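Local structure of 2-Cys peroxiredoxin (Plasmodium yoelii, 2H01) at residues Leu35-Pro40 with His97-Asp102; Leu41-Val46 with His79-Lys84. The protein probably acts as a thiol-specific peroxidase that reduces hydrogen peroxide and organic hydroperoxides to water and alcohols. All coordinates share one frame; numbering follows the deposited sequence.

How the interactions relate
From the N terminus, strand 33-38 enters the sheet and supplies the first half of interaction 1. Its continuation, loop 41-46, supplies the first half of interaction 2 before the chain turns into helix 49-56. After helix 58-63 and strand 66-72, helix 76-83 packs against that loop and closes interaction 2. Strand 98-101 then comes alongside strand 66-72 and closes interaction 1, so interaction 2 is nested inside the larger loop. Helix 76-83 and strand 98-101, successive in the chain, also touch: a probable hydrogen bond links His79 NE2 to Ile100 O at 2.9 Å. Tyr39 packs on His79 and Trp82, so that segment 35-40 also meets helix 76-83.

Interaction 1: residues Leu35-Pro40 with His97-Asp102; sequences LLYFYP and HTLISD
Tyr37 and His97 provide the aromatic part of this contact, their side chains arriving from opposite directions. The two rings meet rim to rim, neither lying over the face of the other, with centroids 5.8 Å apart and planes turned by 65°. In Tyr37 the ring is tucked between the backbone N and the carbonyl carbon (chi1 69°), which turns it so that its edge faces the imidazole. His97 ND1 also makes a weak hydrogen bond, 3.5 Å, to Thr98 O.

Leu99 makes van der Waals contacts with two hydroxyls. Its CD2 methyl lies 3.7 Å from Tyr37 OH, and its other methyl, CD1, comes within 4.3 Å of Tyr39 OH, so one leucine is touched by the phenol ends of two tyrosines. The apolar contact is between Leu36 and Ile100, which meet through their terminal methyls, CD1 to CD1 at 4.2 Å.

These are contacts through side chains alone: Tyr37 and Leu99, the nearest residues along the backbones, still have CA atoms 9.6 Å apart. The reason is the order of strands in this thioredoxin-like sheet, where strand 66-72 runs between 33-38 and 98-101, parallel to both. Tyr37 and Leu36, adjacent in the strand, reach across on opposite faces of the sheet; on the Tyr37 side the cover is helix 49-56, through Ile51 and Leu54.

Among the polar groups, Tyr39 OH is hydrogen-bonded to Asp42 OD1, which ties Tyr39 to the loop that follows; the Tyr39 side chain is about 11 Å from that of Cys47, the predicted peroxidatic cysteine. At the far end of the other segment, the Asp102 carboxylate accepts hydrogen bonds from Ile107 N and Ala108 N at the start of helix 106-110.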
loop_
_atom_site.group_PDB
_atom_site.type_symbol
_atom_site.label_atom_id
_atom_site.label_comp_id
_atom_site.label_asym_id
_atom_site.label_seq_id
_atom_site.Cartn_x
_atom_site.Cartn_y
_atom_site.Cartn_z
ATOM N N LEU A 35 3.019 -2.621 2.404
ATOM C CA LEU A 35 2.780 -1.219 2.084
ATOM C C LEU A 35 1.479 -1.233 1.285
ATOM O O LEU A 35 1.470 -1.550 0.090
ATOM C CB LEU A 35 3.907 -0.609 1.237
ATOM C CG LEU A 35 4.013 0.934 1.102
ATOM C CD1 LEU A 35 2.920 1.503 0.226
ATOM C CD2 LEU A 35 3.953 1.566 2.467
ATOM N N LEU A 36 0.379 -0.928 1.963
ATOM C CA LEU A 36 -0.933 -0.882 1.329
ATOM C C LEU A 36 -1.204 0.564 0.945
ATOM O O LEU A 36 -1.112 1.459 1.794
ATOM C CB LEU A 36 -2.020 -1.352 2.305
ATOM C CG LEU A 36 -3.465 -1.179 1.790
ATOM C CD1 LEU A 36 -3.721 -2.153 0.646
ATOM C CD2 LEU A 36 -4.472 -1.409 2.915
ATOM N N TYR A 37 -1.534 0.804 -0.323
ATOM C CA TYR A 37 -1.822 2.162 -0.767
ATOM C C TYR A 37 -3.137 2.234 -1.525
ATOM O O TYR A 37 -3.549 1.266 -2.164
ATOM C CB TYR A 37 -0.675 2.717 -1.636
ATOM C CG TYR A 37 -0.510 2.073 -3.004
ATOM C CD1 TYR A 37 0.296 0.952 -3.181
ATOM C CD2 TYR A 37 -1.147 2.607 -4.123
ATOM C CE1 TYR A 37 0.479 0.374 -4.442
ATOM C CE2 TYR A 37 -0.985 2.037 -5.389
ATOM C CZ TYR A 37 -0.167 0.923 -5.539
ATOM O OH TYR A 37 0.008 0.381 -6.787
ATOM N N PHE A 38 -3.798 3.384 -1.445
ATOM C CA PHE A 38 -5.083 3.584 -2.109
ATOM C C PHE A 38 -5.083 4.674 -3.175
ATOM O O PHE A 38 -4.413 5.694 -3.049
ATOM C CB PHE A 38 -6.178 3.965 -1.097
ATOM C CG PHE A 38 -6.540 2.876 -0.134
ATOM C CD1 PHE A 38 -5.801 2.679 1.027
ATOM C CD2 PHE A 38 -7.629 2.045 -0.385
ATOM C CE1 PHE A 38 -6.140 1.662 1.936
ATOM C CE2 PHE A 38 -7.979 1.023 0.512
ATOM C CZ PHE A 38 -7.228 0.835 1.678
ATOM N N TYR A 39 -5.839 4.448 -4.236
ATOM C CA TYR A 39 -5.994 5.459 -5.270
ATOM C C TYR A 39 -7.481 5.404 -5.641
ATOM O O TYR A 39 -8.132 4.379 -5.467
ATOM C CB TYR A 39 -5.075 5.201 -6.471
ATOM C CG TYR A 39 -5.259 3.879 -7.175
ATOM C CD1 TYR A 39 -4.684 2.712 -6.671
ATOM C CD2 TYR A 39 -6.007 3.796 -8.359
ATOM C CE1 TYR A 39 -4.843 1.499 -7.323
ATOM C CE2 TYR A 39 -6.177 2.587 -9.018
ATOM C CZ TYR A 39 -5.591 1.444 -8.495
ATOM O OH TYR A 39 -5.752 0.248 -9.138
ATOM N N PRO A 40 -8.038 6.521 -6.124
ATOM C CA PRO A 40 -9.449 6.609 -6.509
ATOM C C PRO A 40 -9.949 5.593 -7.535
ATOM O O PRO A 40 -10.773 4.728 -7.233
ATOM C CB PRO A 40 -9.577 8.040 -7.045
ATOM C CG PRO A 40 -8.498 8.792 -6.327
ATOM C CD PRO A 40 -7.351 7.809 -6.340
ATOM N N HIS A 97 3.785 -5.719 -9.235
ATOM C CA HIS A 97 3.303 -5.963 -7.876
ATOM C C HIS A 97 1.775 -6.109 -7.930
ATOM O O HIS A 97 1.143 -5.682 -8.891
ATOM C CB HIS A 97 3.726 -4.833 -6.924
ATOM C CG HIS A 97 3.137 -3.494 -7.244
ATOM N ND1 HIS A 97 1.920 -3.080 -6.749
ATOM C CD2 HIS A 97 3.629 -2.452 -7.953
ATOM C CE1 HIS A 97 1.690 -1.837 -7.131
ATOM N NE2 HIS A 97 2.714 -1.432 -7.863
ATOM N N THR A 98 1.178 -6.707 -6.909
ATOM C CA THR A 98 -0.259 -6.934 -6.931
ATOM C C THR A 98 -1.197 -5.763 -6.657
ATOM O O THR A 98 -0.902 -4.864 -5.878
ATOM C CB THR A 98 -0.650 -8.138 -6.002
ATOM O OG1 THR A 98 -1.822 -7.813 -5.240
ATOM C CG2 THR A 98 0.486 -8.515 -5.084
ATOM N N LEU A 99 -2.328 -5.776 -7.355
ATOM C CA LEU A 99 -3.362 -4.764 -7.190
ATOM C C LEU A 99 -4.581 -5.505 -6.633
ATOM O O LEU A 99 -4.979 -6.539 -7.168
ATOM C CB LEU A 99 -3.707 -4.122 -8.539
ATOM C CG LEU A 99 -2.609 -3.312 -9.249
ATOM C CD1 LEU A 99 -3.140 -2.783 -10.579
ATOM C CD2 LEU A 99 -2.164 -2.152 -8.370
ATOM N N ILE A 100 -5.252 -5.084 -5.790
ATOM C CA ILE A 100 -6.421 -5.777 -5.264
ATOM C C ILE A 100 -7.696 -4.979 -5.516
ATOM O O ILE A 100 -7.644 -3.747 -5.694
ATOM C CB ILE A 100 -6.256 -6.047 -3.757
ATOM C CG1 ILE A 100 -6.075 -4.731 -2.996
ATOM C CG2 ILE A 100 -5.078 -6.977 -3.507
ATOM C CD1 ILE A 100 -6.142 -4.882 -1.492
ATOM N N SER A 101 -8.716 -5.631 -5.356
ATOM C CA SER A 101 -9.979 -5.047 -5.766
ATOM C C SER A 101 -10.930 -4.905 -4.601
ATOM O O SER A 101 -11.354 -5.906 -4.024
ATOM C CB SER A 101 -10.621 -5.914 -6.855
ATOM O OG SER A 101 -11.948 -5.499 -7.144
ATOM N N ASP A 102 -11.268 -3.654 -4.304
ATOM C CA ASP A 102 -12.161 -3.284 -3.213
ATOM C C ASP A 102 -13.591 -2.998 -3.683
ATOM O O ASP A 102 -14.097 -1.904 -3.512
ATOM C CB ASP A 102 -11.600 -2.086 -2.444
ATOM C CG ASP A 102 -12.337 -1.819 -1.147
ATOM O OD1 ASP A 102 -12.965 -2.744 -0.613
ATOM O OD2 ASP A 102 -12.352 -0.712 -0.596
#

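Interaction 2: residues Leu41-Val46 with His79-Lys84; sequences LDFTFV and HLAWKK
Trp82, Asp42 and Phe43 bury the most surface here, the indole presenting one face to the other two. Its CG is swung anti to the backbone N (chi1 -162°), which sends the indole out from the helix against Asp42 and Phe43. Asp42 CA sits over the six-membered ring, 3.7 Å from its centroid in a CH-pi contact, while Phe43 N lies over the same face, 3.3 Å from Trp82 CE2. Trp82 NE1 is hydrogen-bonded to Gly90 O, and the Trp82 side chain is about 8 Å from that of Cys47, the predicted peroxidatic cysteine.

The Phe43 ring slides past the indole in the opposite direction, at an oblique 44° to it. Trp82 CD1 comes over one of its faces, 3.5 Å from Phe43 CD1, and the far rim reaches Ala81, with CZ 4.1 Å from CB.

Asp42 also turns its carboxylate to the helix. OD2 accepts a hydrogen bond of 2.7 Å from His79 ND1, nearly straight at 163°, on the syn side and almost in the imidazole plane; OD1 is hydrogen-bonded to Ser72 OG as well as to Tyr39 OH.

Loop 41-46, between strand 33-38 and helix 49-56, thus lies against helix 76-83, whose His79 and Lys83 touch Val14 of strand 10-14.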
loop_
_atom_site.group_PDB
_atom_site.type_symbol
_atom_site.label_atom_id
_atom_site.label_comp_id
_atom_site.label_asym_id
_atom_site.label_seq_id
_atom_site.Cartn_x
_atom_site.Cartn_y
_atom_site.Cartn_z
ATOM N N LEU A 41 -9.438 5.707 -8.755
ATOM C CA LEU A 41 -9.904 4.862 -9.840
ATOM C C LEU A 41 -8.898 4.500 -10.905
ATOM O O LEU A 41 -7.847 5.121 -11.052
ATOM C CB LEU A 41 -11.065 5.555 -10.551
ATOM C CG LEU A 41 -12.300 5.947 -9.749
ATOM C CD1 LEU A 41 -13.138 6.918 -10.569
ATOM C CD2 LEU A 41 -13.090 4.697 -9.381
ATOM N N ASP A 42 -9.286 3.491 -11.668
ATOM C CA ASP A 42 -8.537 2.984 -12.797
ATOM C C ASP A 42 -8.994 3.792 -14.016
ATOM O O ASP A 42 -10.060 4.403 -13.996
ATOM C CB ASP A 42 -8.900 1.522 -13.031
ATOM C CG ASP A 42 -8.200 0.571 -12.079
ATOM O OD1 ASP A 42 -7.774 0.978 -10.973
ATOM O OD2 ASP A 42 -8.104 -0.609 -12.456
ATOM N N PHE A 43 -8.187 3.794 -15.072
ATOM C CA PHE A 43 -8.538 4.475 -16.314
ATOM C C PHE A 43 -8.915 5.968 -16.318
ATOM O O PHE A 43 -9.491 6.422 -17.300
ATOM C CB PHE A 43 -9.671 3.691 -17.005
ATOM C CG PHE A 43 -9.227 2.388 -17.642
ATOM C CD1 PHE A 43 -8.358 2.386 -18.731
ATOM C CD2 PHE A 43 -9.714 1.170 -17.178
ATOM C CE1 PHE A 43 -7.987 1.183 -19.353
ATOM C CE2 PHE A 43 -9.350 -0.036 -17.789
ATOM C CZ PHE A 43 -8.490 -0.031 -18.876
ATOM N N THR A 44 -8.620 6.735 -15.265
ATOM C CA THR A 44 -8.967 8.166 -15.284
ATOM C C THR A 44 -7.969 8.915 -16.151
ATOM O O THR A 44 -7.068 8.311 -16.713
ATOM C CB THR A 44 -8.950 8.836 -13.870
ATOM O OG1 THR A 44 -7.596 8.965 -13.410
ATOM C CG2 THR A 44 -9.781 8.022 -12.868
ATOM N N PHE A 45 -8.120 10.233 -16.249
ATOM C CA PHE A 45 -7.212 11.036 -17.070
ATOM C C PHE A 45 -6.095 11.680 -16.258
ATOM O O PHE A 45 -5.327 12.497 -16.760
ATOM C CB PHE A 45 -7.995 12.099 -17.850
ATOM C CG PHE A 45 -8.993 11.516 -18.825
ATOM C CD1 PHE A 45 -8.669 10.388 -19.581
ATOM C CD2 PHE A 45 -10.245 12.091 -18.989
ATOM C CE1 PHE A 45 -9.577 9.844 -20.479
ATOM C CE2 PHE A 45 -11.167 11.555 -19.889
ATOM C CZ PHE A 45 -10.833 10.427 -20.637
ATOM N N VAL A 46 -6.023 11.309 -14.987
ATOM C CA VAL A 46 -4.978 11.793 -14.096
ATOM C C VAL A 46 -3.924 10.698 -14.137
ATOM O O VAL A 46 -4.243 9.538 -13.870
ATOM C CB VAL A 46 -5.503 11.923 -12.655
ATOM C CG1 VAL A 46 -4.364 12.328 -11.712
ATOM C CG2 VAL A 46 -6.647 12.948 -12.612
ATOM N N HIS A 79 -8.782 -3.930 -13.373
ATOM C CA HIS A 79 -7.347 -3.821 -13.100
ATOM C C HIS A 79 -6.591 -4.520 -14.227
ATOM O O HIS A 79 -5.650 -3.977 -14.799
ATOM C CB HIS A 79 -6.963 -4.518 -11.781
ATOM C CG HIS A 79 -7.338 -3.763 -10.545
ATOM N ND1 HIS A 79 -7.677 -2.429 -10.556
ATOM C CD2 HIS A 79 -7.377 -4.150 -9.248
ATOM C CE1 HIS A 79 -7.909 -2.024 -9.321
ATOM N NE2 HIS A 79 -7.731 -3.050 -8.508
ATOM N N LEU A 80 -6.999 -5.744 -14.530
ATOM C CA LEU A 80 -6.351 -6.520 -15.585
ATOM C C LEU A 80 -6.344 -5.746 -16.904
ATOM O O LEU A 80 -5.299 -5.600 -17.546
ATOM C CB LEU A 80 -7.066 -7.859 -15.775
ATOM C CG LEU A 80 -6.523 -8.732 -16.906
ATOM C CD1 LEU A 80 -5.035 -9.010 -16.654
ATOM C CD2 LEU A 80 -7.318 -10.040 -16.990
ATOM N N ALA A 81 -7.516 -5.249 -17.293
ATOM C CA ALA A 81 -7.658 -4.485 -18.522
ATOM C C ALA A 81 -6.789 -3.231 -18.494
ATOM O O ALA A 81 -6.319 -2.777 -19.538
ATOM C CB ALA A 81 -9.124 -4.099 -18.733
ATOM N N TRP A 82 -6.576 -2.673 -17.305
ATOM C CA TRP A 82 -5.761 -1.467 -17.175
ATOM C C TRP A 82 -4.277 -1.801 -17.297
ATOM O O TRP A 82 -3.486 -0.978 -17.750
ATOM C CB TRP A 82 -6.032 -0.783 -15.838
ATOM C CG TRP A 82 -5.596 0.644 -15.780
ATOM C CD1 TRP A 82 -5.517 1.516 -16.820
ATOM C CD2 TRP A 82 -5.314 1.403 -14.598
ATOM N NE1 TRP A 82 -5.212 2.779 -16.366
ATOM C CE2 TRP A 82 -5.083 2.737 -15.004
ATOM C CE3 TRP A 82 -5.242 1.086 -13.235
ATOM C CZ2 TRP A 82 -4.785 3.757 -14.095
ATOM C CZ3 TRP A 82 -4.946 2.096 -12.331
ATOM C CH2 TRP A 82 -4.722 3.420 -12.765
ATOM N N LYS A 83 -3.904 -3.009 -16.882
ATOM C CA LYS A 83 -2.519 -3.446 -16.982
ATOM C C LYS A 83 -2.208 -3.771 -18.445
ATOM O O LYS A 83 -1.071 -3.625 -18.890
ATOM C CB LYS A 83 -2.270 -4.689 -16.113
ATOM C CG LYS A 83 -2.324 -4.437 -14.608
ATOM C CD LYS A 83 -1.911 -5.668 -13.816
ATOM C CE LYS A 83 -0.477 -6.066 -14.127
ATOM N NZ LYS A 83 0.013 -7.178 -13.274
ATOM N N LYS A 84 -3.221 -4.218 -19.187
ATOM C CA LYS A 84 -3.035 -4.549 -20.598
ATOM C C LYS A 84 -3.099 -3.314 -21.486
ATOM O O LYS A 84 -3.096 -3.427 -22.714
ATOM C CB LYS A 84 -4.083 -5.563 -21.055
ATOM C CG LYS A 84 -3.795 -6.966 -20.584
ATOM C CD LYS A 84 -4.909 -7.904 -20.964
ATOM C CE LYS A 84 -4.568 -9.314 -20.541
ATOM N NZ LYS A 84 -5.790 -10.175 -20.563
#